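Local coordinates for protein pseudoalteromonas arctica PAMC 21717 (Pseudoalteromonas arctica, PDB 5YL7) that hydrolyses peptide bonds in proteins as a cold-active, calcium-binding serine protease of the subtilase family, at residues V36-D41 / V128-L133; T102-T107 / T280-P285; W149-S154 / N187-N192; G43-A48 / S97-T102. All blocks are in the same frame, centred on the assembly; numbering follows the deposited sequence.

Contact 1 (V36-D41 / V128-L133); sequences VVAVLD and VPVRVL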
loop_
_atom_site.group_PDB
_atom_site.type_symbol
_atom_site.label_atom_id
_atom_site.label_comp_id
_atom_site.label_asym_id
_atom_site.label_seq_id
_atom_site.Cartn_x
_atom_site.Cartn_y
_atom_site.Cartn_z
ATOM N N VAL A 36 -2.817 -9.644 9.417
ATOM C CA VAL A 36 -3.764 -9.215 8.403
ATOM C C VAL A 36 -3.490 -7.757 8.026
ATOM O O VAL A 36 -3.409 -6.892 8.913
ATOM C CB VAL A 36 -5.213 -9.395 8.883
ATOM C CG1 VAL A 36 -6.210 -8.845 7.883
ATOM C CG2 VAL A 36 -5.496 -10.861 9.135
ATOM N N VAL A 37 -3.356 -7.530 6.723
ATOM C CA VAL A 37 -3.188 -6.193 6.160
ATOM C C VAL A 37 -4.358 -5.849 5.332
ATOM O O VAL A 37 -4.660 -6.547 4.359
ATOM C CB VAL A 37 -1.848 -6.064 5.350
ATOM C CG1 VAL A 37 -1.681 -4.642 4.821
ATOM C CG2 VAL A 37 -0.642 -6.517 6.159
ATOM N N ALA A 38 -5.052 -4.739 5.631
ATOM C CA ALA A 38 -6.137 -4.237 4.771
ATOM C C ALA A 38 -5.543 -3.278 3.755
ATOM O O ALA A 38 -4.835 -2.340 4.130
ATOM C CB ALA A 38 -7.226 -3.632 5.626
ATOM N N VAL A 39 -5.855 -3.489 2.498
ATOM C CA VAL A 39 -5.383 -2.641 1.388
ATOM C C VAL A 39 -6.576 -1.872 0.886
ATOM O O VAL A 39 -7.515 -2.471 0.316
ATOM C CB VAL A 39 -4.718 -3.467 0.298
ATOM C CG1 VAL A 39 -4.484 -2.653 -0.923
ATOM C CG2 VAL A 39 -3.459 -4.088 0.815
ATOM N N LEU A 40 -6.616 -0.560 1.155
ATOM C CA LEU A 40 -7.740 0.314 0.794
ATOM C C LEU A 40 -7.410 0.942 -0.517
ATOM O O LEU A 40 -6.498 1.782 -0.565
ATOM C CB LEU A 40 -7.964 1.367 1.889
ATOM C CG LEU A 40 -8.822 0.937 3.071
ATOM C CD1 LEU A 40 -8.199 -0.224 3.828
ATOM C CD2 LEU A 40 -8.999 2.111 4.034
ATOM N N ASP A 41 -8.049 0.528 -1.607
ATOM C CA ASP A 41 -7.536 0.818 -2.935
ATOM C C ASP A 41 -8.627 0.604 -3.936
ATOM O O ASP A 41 -9.856 0.675 -3.629
ATOM C CB ASP A 41 -6.226 0.006 -3.150
ATOM C CG ASP A 41 -5.262 0.680 -3.983
ATOM O OD1 ASP A 41 -5.533 0.917 -5.179
ATOM O OD2 ASP A 41 -4.129 0.950 -3.550
ATOM N N VAL A 128 -6.755 -8.202 3.274
ATOM C CA VAL A 128 -8.213 -7.921 3.138
ATOM C C VAL A 128 -8.329 -6.785 2.170
ATOM O O VAL A 128 -7.880 -5.644 2.446
ATOM C CB VAL A 128 -8.851 -7.564 4.477
ATOM C CG1 VAL A 128 -10.245 -7.043 4.362
ATOM C CG2 VAL A 128 -8.804 -8.755 5.395
ATOM N N PRO A 129 -8.903 -6.974 1.012
ATOM C CA PRO A 129 -9.102 -5.931 0.061
ATOM C C PRO A 129 -10.302 -5.092 0.392
ATOM O O PRO A 129 -11.385 -5.628 0.582
ATOM C CB PRO A 129 -9.313 -6.671 -1.263
ATOM C CG PRO A 129 -9.966 -7.964 -0.834
ATOM C CD PRO A 129 -9.388 -8.291 0.514
ATOM N N VAL A 130 -10.120 -3.793 0.570
ATOM C CA VAL A 130 -11.201 -2.854 0.862
ATOM C C VAL A 130 -11.264 -1.917 -0.269
ATOM O O VAL A 130 -10.380 -1.062 -0.464
ATOM C CB VAL A 130 -10.999 -2.181 2.231
ATOM C CG1 VAL A 130 -12.211 -1.318 2.563
ATOM C CG2 VAL A 130 -10.773 -3.198 3.305
ATOM N N ARG A 131 -12.275 -2.073 -1.122
ATOM C CA ARG A 131 -12.387 -1.325 -2.331
ATOM C C ARG A 131 -13.018 0.029 -2.036
ATOM O O ARG A 131 -14.188 0.086 -1.656
ATOM C CB ARG A 131 -13.108 -2.081 -3.466
ATOM C CG ARG A 131 -13.287 -1.276 -4.693
ATOM C CD ARG A 131 -13.676 -2.158 -5.873
ATOM N NE ARG A 131 -13.726 -1.328 -7.053
ATOM C CZ ARG A 131 -14.792 -0.882 -7.730
ATOM N NH1 ARG A 131 -15.998 -1.251 -7.375
ATOM N NH2 ARG A 131 -14.640 -0.052 -8.724
ATOM N N VAL A 132 -12.264 1.092 -2.233
ATOM C CA VAL A 132 -12.717 2.451 -1.969
ATOM C C VAL A 132 -12.515 3.370 -3.113
ATOM O O VAL A 132 -13.059 4.509 -3.068
ATOM C CB VAL A 132 -12.055 3.007 -0.693
ATOM C CG1 VAL A 132 -12.336 2.151 0.559
ATOM C CG2 VAL A 132 -10.570 3.226 -0.875
ATOM N N LEU A 133 -11.830 2.967 -4.156
ATOM C CA LEU A 133 -11.515 3.790 -5.350
ATOM C C LEU A 133 -12.046 3.112 -6.600
ATOM O O LEU A 133 -11.857 1.900 -6.791
ATOM C CB LEU A 133 -10.032 3.981 -5.538
ATOM C CG LEU A 133 -9.213 4.480 -4.336
ATOM C CD1 LEU A 133 -7.742 4.546 -4.703
ATOM C CD2 LEU A 133 -9.688 5.853 -3.900
#
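Two consecutive backbone amides grip the carbonyl oxygen of D41: V132 N lies 2.8 Å from D41 O and L133 N lies 3.1 Å from the same atom. The V132 donor sits nearly along the C=O axis, whereas that of L133 stands above the carbonyl plane, 50° out of it. This shared acceptor closes the end of a parallel pair, strands 36-41 and 126-131, neighbours in the seven-stranded central sheet of the subtilisin-like alpha/beta fold. Before it the bonds alternate in regular parallel fashion: V128 N to V37 O, V39 N to V128 O, V130 N to V39 O and D41 N to V130 O. Bridging carbonyls also receive alpha hydrogens, with L40 CA 3.2 Å from V130 O.

A38, L40, V128 and V130 share one face of the sheet, which helix 140-150 covers through I147, W149 and A150. There L40 and V130 lie side by side, L40 CD1 resting 3.8 Å from V130 CB. At the start of the pair, V36 CG1 meets V128 CG2 at 3.6 Å.

V39, P129, D41 and R131 occupy the other face, where V104 of helix 100-109 packs on V39 and D41. R131 runs extended from CG to NE and reaches D59, a calcium ligand. D41 OD1 bonds to H100 ND1, consistent with the aspartate of a subtilase catalytic triad. Beyond the strand end, chi1 of L133 (-51°) sets its CG beside its own backbone N, 3.9 Å from D41 O.

Contact 2 (T102-T107 / T280-P285); sequences THVAGT and TSMAAP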
loop_
_atom_site.group_PDB
_atom_site.type_symbol
_atom_site.label_atom_id
_atom_site.label_comp_id
_atom_site.label_asym_id
_atom_site.label_seq_id
_atom_site.Cartn_x
_atom_site.Cartn_y
_atom_site.Cartn_z
ATOM N N THR A 102 -4.272 -4.196 -7.230
ATOM C CA THR A 102 -3.649 -5.509 -7.463
ATOM C C THR A 102 -2.141 -5.407 -7.339
ATOM O O THR A 102 -1.506 -6.242 -6.738
ATOM C CB THR A 102 -4.016 -5.972 -8.848
ATOM O OG1 THR A 102 -5.465 -6.187 -8.941
ATOM C CG2 THR A 102 -3.337 -7.320 -9.205
ATOM N N HIS A 103 -1.588 -4.282 -7.817
ATOM C CA HIS A 103 -0.163 -4.013 -7.713
ATOM C C HIS A 103 0.246 -3.839 -6.272
ATOM O O HIS A 103 1.160 -4.474 -5.721
ATOM C CB HIS A 103 0.190 -2.856 -8.628
ATOM C CG HIS A 103 1.638 -2.670 -8.909
ATOM N ND1 HIS A 103 2.502 -2.118 -8.008
ATOM C CD2 HIS A 103 2.352 -3.035 -9.994
ATOM C CE1 HIS A 103 3.727 -2.162 -8.549
ATOM N NE2 HIS A 103 3.651 -2.686 -9.764
ATOM N N VAL A 104 -0.481 -2.966 -5.569
ATOM C CA VAL A 104 -0.214 -2.693 -4.143
ATOM C C VAL A 104 -0.384 -3.937 -3.316
ATOM O O VAL A 104 0.485 -4.231 -2.460
ATOM C CB VAL A 104 -1.162 -1.536 -3.671
ATOM C CG1 VAL A 104 -1.109 -1.368 -2.176
ATOM C CG2 VAL A 104 -0.782 -0.246 -4.336
ATOM N N ALA A 105 -1.464 -4.677 -3.502
ATOM C CA ALA A 105 -1.625 -5.891 -2.712
ATOM C C ALA A 105 -0.480 -6.897 -2.917
ATOM O O ALA A 105 -0.126 -7.596 -1.972
ATOM C CB ALA A 105 -2.979 -6.543 -2.969
ATOM N N GLY A 106 -0.009 -6.999 -4.173
ATOM C CA GLY A 106 1.125 -7.888 -4.417
ATOM C C GLY A 106 2.411 -7.487 -3.737
ATOM O O GLY A 106 3.176 -8.350 -3.291
ATOM N N THR A 107 2.624 -6.158 -3.581
ATOM C CA THR A 107 3.787 -5.753 -2.827
ATOM C C THR A 107 3.651 -6.176 -1.388
ATOM O O THR A 107 4.611 -6.635 -0.749
ATOM C CB THR A 107 4.028 -4.204 -2.926
ATOM O OG1 THR A 107 4.203 -3.917 -4.331
ATOM C CG2 THR A 107 5.145 -3.759 -2.111
ATOM N N THR A 280 4.653 7.078 -4.517
ATOM C CA THR A 280 4.509 6.864 -3.065
ATOM C C THR A 280 3.494 5.725 -2.814
ATOM O O THR A 280 3.642 5.059 -1.767
ATOM C CB THR A 280 4.186 8.110 -2.280
ATOM O OG1 THR A 280 2.978 8.656 -2.738
ATOM C CG2 THR A 280 5.311 9.107 -2.293
ATOM N N SER A 281 2.628 5.428 -3.746
ATOM C CA SER A 281 1.715 4.303 -3.635
ATOM C C SER A 281 2.431 2.947 -3.604
ATOM O O SER A 281 1.854 2.008 -3.134
ATOM C CB SER A 281 0.825 4.224 -4.874
ATOM O OG SER A 281 -0.253 5.128 -4.846
ATOM N N MET A 282 3.631 2.878 -4.187
ATOM C CA MET A 282 4.445 1.675 -4.239
ATOM C C MET A 282 5.340 1.615 -3.041
ATOM O O MET A 282 5.686 0.525 -2.559
ATOM C CB MET A 282 5.252 1.591 -5.520
ATOM C CG MET A 282 4.524 1.132 -6.813
ATOM S SD MET A 282 3.218 2.219 -7.401
ATOM C CE MET A 282 1.782 1.319 -6.849
ATOM N N ALA A 283 5.741 2.775 -2.510
ATOM C CA ALA A 283 6.561 2.823 -1.281
ATOM C C ALA A 283 5.758 2.407 -0.062
ATOM O O ALA A 283 6.223 1.623 0.782
ATOM C CB ALA A 283 7.106 4.250 -1.138
ATOM N N ALA A 284 4.544 2.919 0.081
ATOM C CA ALA A 284 3.690 2.586 1.241
ATOM C C ALA A 284 3.526 1.100 1.505
ATOM O O ALA A 284 3.728 0.710 2.665
ATOM C CB ALA A 284 2.350 3.327 1.144
ATOM N N PRO A 285 3.238 0.284 0.525
ATOM C CA PRO A 285 3.008 -1.195 0.855
ATOM C C PRO A 285 4.294 -1.849 1.252
ATOM O O PRO A 285 4.215 -2.886 1.938
ATOM C CB PRO A 285 2.381 -1.744 -0.405
ATOM C CG PRO A 285 2.794 -0.744 -1.477
ATOM C CD PRO A 285 2.689 0.560 -0.828
#
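The imidazole of H103 is met by the bent side chain of M282; the two side chains cross at about a right angle, the methyl and CG of the methionine coming obliquely to the ring. The methyl M282 CE touches H103 ND1 at 3.7 Å, and M282 CG lies 3.8 Å from H103 CE1. M282 SD lies 5.0 Å from the centroid of the H103 ring and 45° off its normal, an oblique Met-aromatic contact. Bends at chi2 and chi3 fold the methionine back toward the histidine, whose NE2 bonds to G275 O, which should limit rotation of the ring.

The pyrrolidine ring of P285 packs against V104 and T107. P285 CB lies 3.7 Å from V104 O and 3.8 Å from T107 CG2, while P285 CG also touches the threonine. T107 brings that methyl to the proline by placing CG2 opposite its backbone N and keeping OG1 beside the N.

These side chains join the two central helices of the subtilase fold, 100-109 and 280-297. Their short segments run 30° apart with axes 8.8 Å from each other, and the second is kinked at P285. S281 OG bonds to H100 NE2, as expected of the serine and histidine of a subtilase triad.

V104 fills the middle of the interface. Its CG1 faces P285 CB, and its CG2 lies 3.7 Å from S281 O and 3.9 Å from M282 CE. S281 O itself accepts a hydrogen bond from S171 OG.

Contact 3 (W149-S154 / N187-N192); sequences WASGGS and NTARSN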
loop_
_atom_site.group_PDB
_atom_site.type_symbol
_atom_site.label_atom_id
_atom_site.label_comp_id
_atom_site.label_asym_id
_atom_site.label_seq_id
_atom_site.Cartn_x
_atom_site.Cartn_y
_atom_site.Cartn_z
ATOM N N TRP A 149 -14.096 0.012 8.991
ATOM C CA TRP A 149 -14.431 -1.423 8.851
ATOM C C TRP A 149 -13.187 -2.305 8.864
ATOM O O TRP A 149 -13.163 -3.405 9.393
ATOM C CB TRP A 149 -15.282 -1.602 7.568
ATOM C CG TRP A 149 -15.764 -3.008 7.349
ATOM C CD1 TRP A 149 -16.910 -3.589 7.904
ATOM C CD2 TRP A 149 -15.141 -4.037 6.579
ATOM N NE1 TRP A 149 -16.990 -4.869 7.455
ATOM C CE2 TRP A 149 -15.926 -5.210 6.689
ATOM C CE3 TRP A 149 -13.975 -4.106 5.828
ATOM C CZ2 TRP A 149 -15.615 -6.370 6.024
ATOM C CZ3 TRP A 149 -13.673 -5.307 5.224
ATOM C CH2 TRP A 149 -14.483 -6.421 5.338
ATOM N N ALA A 150 -12.138 -1.847 8.159
ATOM C CA ALA A 150 -10.915 -2.606 8.031
ATOM C C ALA A 150 -10.338 -2.923 9.386
ATOM O O ALA A 150 -9.743 -3.988 9.601
ATOM C CB ALA A 150 -9.882 -1.841 7.283
ATOM N N SER A 151 -10.501 -1.982 10.345
ATOM C CA SER A 151 -9.996 -2.145 11.697
ATOM C C SER A 151 -10.869 -3.021 12.592
ATOM O O SER A 151 -10.462 -3.226 13.769
ATOM C CB SER A 151 -9.782 -0.798 12.331
ATOM O OG SER A 151 -10.969 -0.199 12.818
ATOM N N GLY A 152 -12.042 -3.395 12.121
ATOM C CA GLY A 152 -12.989 -4.160 12.947
ATOM C C GLY A 152 -13.978 -3.272 13.564
ATOM O O GLY A 152 -14.753 -3.734 14.489
ATOM N N GLY A 153 -14.102 -2.028 13.199
ATOM C CA GLY A 153 -15.170 -1.202 13.668
ATOM C C GLY A 153 -16.423 -1.386 12.882
ATOM O O GLY A 153 -16.455 -1.951 11.802
ATOM N N SER A 154 -17.500 -0.820 13.363
ATOM C CA SER A 154 -18.822 -1.000 12.783
ATOM C C SER A 154 -19.215 0.150 11.886
ATOM O O SER A 154 -18.988 1.324 12.264
ATOM C CB SER A 154 -19.854 -1.221 13.923
ATOM O OG SER A 154 -19.538 -2.396 14.623
ATOM N N ASN A 187 -8.603 7.632 14.022
ATOM C CA ASN A 187 -8.584 7.469 15.472
ATOM C C ASN A 187 -9.265 6.154 15.890
ATOM O O ASN A 187 -8.754 5.517 16.778
ATOM C CB ASN A 187 -9.265 8.661 16.110
ATOM C CG ASN A 187 -8.550 9.997 15.983
ATOM O OD1 ASN A 187 -7.376 10.042 15.634
ATOM N ND2 ASN A 187 -9.287 11.087 16.270
ATOM N N THR A 188 -10.358 5.848 15.276
ATOM C CA THR A 188 -11.064 4.600 15.499
ATOM C C THR A 188 -10.151 3.396 15.169
ATOM O O THR A 188 -9.969 2.454 15.974
ATOM C CB THR A 188 -12.342 4.478 14.712
ATOM O OG1 THR A 188 -13.280 5.429 15.290
ATOM C CG2 THR A 188 -12.962 3.126 14.718
ATOM N N ALA A 189 -9.525 3.422 13.978
ATOM C CA ALA A 189 -8.647 2.276 13.616
ATOM C C ALA A 189 -7.516 2.098 14.621
ATOM O O ALA A 189 -7.220 0.977 15.099
ATOM C CB ALA A 189 -8.083 2.519 12.226
ATOM N N ARG A 190 -6.857 3.217 14.981
ATOM C CA ARG A 190 -5.757 3.149 15.980
ATOM C C ARG A 190 -6.208 2.618 17.325
ATOM O O ARG A 190 -5.561 1.792 17.934
ATOM C CB ARG A 190 -5.165 4.544 16.190
ATOM C CG ARG A 190 -4.434 5.091 14.968
ATOM C CD ARG A 190 -4.141 6.551 15.148
ATOM N NE ARG A 190 -3.525 6.905 16.415
ATOM C CZ ARG A 190 -2.295 6.613 16.756
ATOM N NH1 ARG A 190 -1.444 6.147 15.890
ATOM N NH2 ARG A 190 -1.855 6.726 17.996
ATOM N N SER A 191 -7.443 2.987 17.712
ATOM C CA SER A 191 -8.005 2.547 19.066
ATOM C C SER A 191 -8.298 1.068 19.012
ATOM O O SER A 191 -8.295 0.379 20.049
ATOM C CB SER A 191 -9.268 3.313 19.305
ATOM O OG SER A 191 -10.383 2.866 18.547
ATOM N N ASN A 192 -8.563 0.527 17.813
ATOM C CA ASN A 192 -8.772 -0.913 17.622
ATOM C C ASN A 192 -7.480 -1.651 17.443
ATOM O O ASN A 192 -7.493 -2.879 17.221
ATOM C CB ASN A 192 -9.711 -1.117 16.446
ATOM C CG ASN A 192 -11.117 -0.741 16.721
ATOM O OD1 ASN A 192 -11.521 -0.778 17.952
ATOM N ND2 ASN A 192 -11.909 -0.438 15.738
#
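S151 and A189 bring their CA atoms to 5.0 Å where helix 140-150 gives way to a Schellman motif, with G152 at a positive phi of 97°, beside the last turn of helix 180-191. Both helices pack on the same strand of the central parallel sheet, A150 and A189 each touching I168. Helix 180-191 is itself the connection of a beta-alpha-beta crossover from strand 167-170 to strand 195-199.

The hydroxyl of S151 is the polar centre. N192 ND2 donates to S151 OG over 3.1 Å with an almost straight N-H...O angle of 174°, and the oxygen lies in the plane of the N192 amide. S151 OG also bonds to I148 O, one turn back in its own helix, so the serine couples the end of one helix to the asparagine that follows the other. Its torsion, chi1 79°, holds OG between the backbone N and the carbonyl carbon, within reach of both partners.

Beside the polar bond S151 CB packs on A189, 3.5 Å from A189 CA and 3.7 Å from A189 CB. The exposed N192 packs its CB 3.5 Å from S151 O. The backbone that presents N192 is itself tied down: T188 O accepts from N192 N at 3.0 Å and from the hydroxyl S191 OG at 2.6 Å.

Contact 4 (G43-A48 / S97-T102); sequences GYRPHA and SSWHGT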
loop_
_atom_site.group_PDB
_atom_site.type_symbol
_atom_site.label_atom_id
_atom_site.label_comp_id
_atom_site.label_asym_id
_atom_site.label_seq_id
_atom_site.Cartn_x
_atom_site.Cartn_y
_atom_site.Cartn_z
ATOM N N GLY A 43 -9.519 -2.116 -5.360
ATOM C CA GLY A 43 -9.879 -3.500 -5.416
ATOM C C GLY A 43 -8.807 -4.376 -5.924
ATOM O O GLY A 43 -7.648 -3.933 -6.049
ATOM N N TYR A 44 -9.103 -5.619 -6.255
ATOM C CA TYR A 44 -8.081 -6.582 -6.725
ATOM C C TYR A 44 -8.616 -7.439 -7.864
ATOM O O TYR A 44 -9.847 -7.576 -7.994
ATOM C CB TYR A 44 -7.593 -7.458 -5.587
ATOM C CG TYR A 44 -8.570 -8.504 -5.165
ATOM C CD1 TYR A 44 -9.760 -8.240 -4.504
ATOM C CD2 TYR A 44 -8.396 -9.854 -5.491
ATOM C CE1 TYR A 44 -10.659 -9.191 -4.236
ATOM C CE2 TYR A 44 -9.307 -10.809 -5.207
ATOM C CZ TYR A 44 -10.431 -10.487 -4.578
ATOM O OH TYR A 44 -11.388 -11.428 -4.266
ATOM N N ARG A 45 -7.684 -8.016 -8.626
ATOM C CA ARG A 45 -8.040 -9.184 -9.437
ATOM C C ARG A 45 -7.429 -10.383 -8.816
ATOM O O ARG A 45 -6.357 -10.317 -8.151
ATOM C CB ARG A 45 -7.558 -9.022 -10.866
ATOM C CG ARG A 45 -8.145 -7.882 -11.636
ATOM C CD ARG A 45 -9.625 -7.767 -11.593
ATOM N NE ARG A 45 -10.301 -9.025 -11.918
ATOM C CZ ARG A 45 -11.625 -9.200 -11.758
ATOM N NH1 ARG A 45 -12.127 -10.406 -11.954
ATOM N NH2 ARG A 45 -12.371 -8.215 -11.392
ATOM N N PRO A 46 -8.041 -11.568 -8.952
ATOM C CA PRO A 46 -7.563 -12.806 -8.311
ATOM C C PRO A 46 -6.377 -13.426 -9.040
ATOM O O PRO A 46 -6.383 -14.602 -9.477
ATOM C CB PRO A 46 -8.820 -13.701 -8.335
ATOM C CG PRO A 46 -9.396 -13.337 -9.648
ATOM C CD PRO A 46 -9.307 -11.823 -9.700
ATOM N N HIS A 47 -5.325 -12.663 -9.128
ATOM C CA HIS A 47 -4.094 -13.046 -9.853
ATOM C C HIS A 47 -3.615 -14.359 -9.277
ATOM O O HIS A 47 -3.585 -14.563 -8.050
ATOM C CB HIS A 47 -3.073 -11.895 -9.677
ATOM C CG HIS A 47 -1.849 -12.024 -10.522
ATOM N ND1 HIS A 47 -0.951 -13.068 -10.423
ATOM C CD2 HIS A 47 -1.356 -11.121 -11.390
ATOM C CE1 HIS A 47 0.050 -12.788 -11.262
ATOM N NE2 HIS A 47 -0.176 -11.609 -11.850
ATOM N N ALA A 48 -3.155 -15.219 -10.147
ATOM C CA ALA A 48 -2.598 -16.506 -9.722
ATOM C C ALA A 48 -1.506 -16.461 -8.708
ATOM O O ALA A 48 -1.287 -17.358 -7.898
ATOM C CB ALA A 48 -2.080 -17.310 -10.933
ATOM N N SER A 97 -7.288 1.301 -17.331
ATOM C CA SER A 97 -7.416 0.865 -15.921
ATOM C C SER A 97 -6.070 0.767 -15.299
ATOM O O SER A 97 -5.112 0.338 -15.820
ATOM C CB SER A 97 -8.142 -0.481 -15.922
ATOM O OG SER A 97 -9.494 -0.352 -16.289
ATOM N N SER A 98 -6.064 1.174 -14.029
ATOM C CA SER A 98 -4.841 1.207 -13.239
ATOM C C SER A 98 -4.407 -0.121 -12.673
ATOM O O SER A 98 -3.239 -0.380 -12.420
ATOM C CB SER A 98 -4.968 2.185 -12.034
ATOM O OG SER A 98 -5.893 1.741 -11.095
ATOM N N TRP A 99 -5.394 -0.959 -12.358
ATOM C CA TRP A 99 -5.143 -2.196 -11.553
ATOM C C TRP A 99 -4.278 -1.898 -10.335
ATOM O O TRP A 99 -3.529 -2.713 -9.851
ATOM C CB TRP A 99 -4.572 -3.338 -12.369
ATOM C CG TRP A 99 -5.308 -3.501 -13.636
ATOM C CD1 TRP A 99 -4.841 -3.322 -14.924
ATOM C CD2 TRP A 99 -6.700 -3.831 -13.776
ATOM N NE1 TRP A 99 -5.848 -3.522 -15.837
ATOM C CE2 TRP A 99 -7.007 -3.838 -15.177
ATOM C CE3 TRP A 99 -7.745 -4.163 -12.899
ATOM C CZ2 TRP A 99 -8.303 -4.036 -15.636
ATOM C CZ3 TRP A 99 -8.998 -4.317 -13.358
ATOM C CH2 TRP A 99 -9.276 -4.286 -14.755
ATOM N N HIS A 100 -4.528 -0.673 -9.734
ATOM C CA HIS A 100 -3.611 -0.182 -8.730
ATOM C C HIS A 100 -3.629 -1.061 -7.492
ATOM O O HIS A 100 -2.563 -1.365 -6.922
ATOM C CB HIS A 100 -4.018 1.304 -8.468
ATOM C CG HIS A 100 -3.120 2.029 -7.578
ATOM N ND1 HIS A 100 -3.336 2.145 -6.253
ATOM C CD2 HIS A 100 -2.048 2.835 -7.861
ATOM C CE1 HIS A 100 -2.489 3.004 -5.752
ATOM N NE2 HIS A 100 -1.720 3.433 -6.669
ATOM N N GLY A 101 -4.836 -1.460 -7.073
ATOM C CA GLY A 101 -4.929 -2.258 -5.904
ATOM C C GLY A 101 -4.335 -3.676 -6.015
ATOM O O GLY A 101 -3.894 -4.236 -5.019
ATOM N N THR A 102 -4.272 -4.196 -7.230
ATOM C CA THR A 102 -3.649 -5.509 -7.463
ATOM C C THR A 102 -2.141 -5.407 -7.339
ATOM O O THR A 102 -1.506 -6.242 -6.738
ATOM C CB THR A 102 -4.016 -5.972 -8.848
ATOM O OG1 THR A 102 -5.465 -6.187 -8.941
ATOM C CG2 THR A 102 -3.337 -7.320 -9.205
HETATM O O HOH W 1 -6.815 -3.773 -8.861
HETATM O O HOH W 2 -6.353 -4.503 -3.470
#
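R45 N donates to T102 OG1 over 2.9 Å, with an N-H...O angle of 151°. The same hydroxyl, T102 OG1, donates to water 1 at 2.8 Å, and that water donates to G43 O at 2.9 Å. T102 thus holds the 43-48 loop at two backbone points, once directly and once through water. Backbone meets backbone beside the water, G101 CA lying 3.2 Å from G43 O in a CA-H...O contact. Water 2 adds only weak bonds to G43 O and G101 O.

Further out, R45 lays its aliphatic part against the six-membered ring of W99. R45 CG lies 3.9 Å from W99 CE3, and R45 CD is equally far from W99 CZ3, approaching obliquely. Bends at chi2 and chi3, both near -50°, curl the arginine, and its guanidinium plane stands 79° from the indole. R45 NH2 bonds to D79 O.

The indole is positioned in turn by W99 NE1, bonded to G265 O, and by S97 CB, which rests on one face 3.4 Å above the plane, offset toward the rim. W99 takes the N-cap position of helix 100-109, and S98 OG accepts from H100 N in an ST turn. H100, bonded to D41 and S281, is consistent with the histidine of a subtilase triad.

The loop leaves strand 36-41 and crosses the start of helix 100-109, with Y44 packing on P129 of strand 126-131 and both R45 and W99 touching N263 of strand 258-263.

Overall arrangement
Contact 2 is wholly buried and contact 1 nearly so; contact 4 is largely buried, and contact 3 lies near the surface, its centre about 18 Å from the centre of the chain. Backbone bonds between strands hold contact 1, apolar and sulfur-aromatic packing contact 2, a hydroxyl, a water and R45-W99 packing contact 4, and one asparagine-serine bond beside a small apolar touch contact 3. Contacts 2 and 4 share T102 and helix 100-109. D41 of contact 1, H100 of contact 4 and S281 of contact 2 join in charge-relay geometry, consistent with the catalytic triad. Contact 3 meets contact 1 through A150 and W149, on the sheet face away from V104.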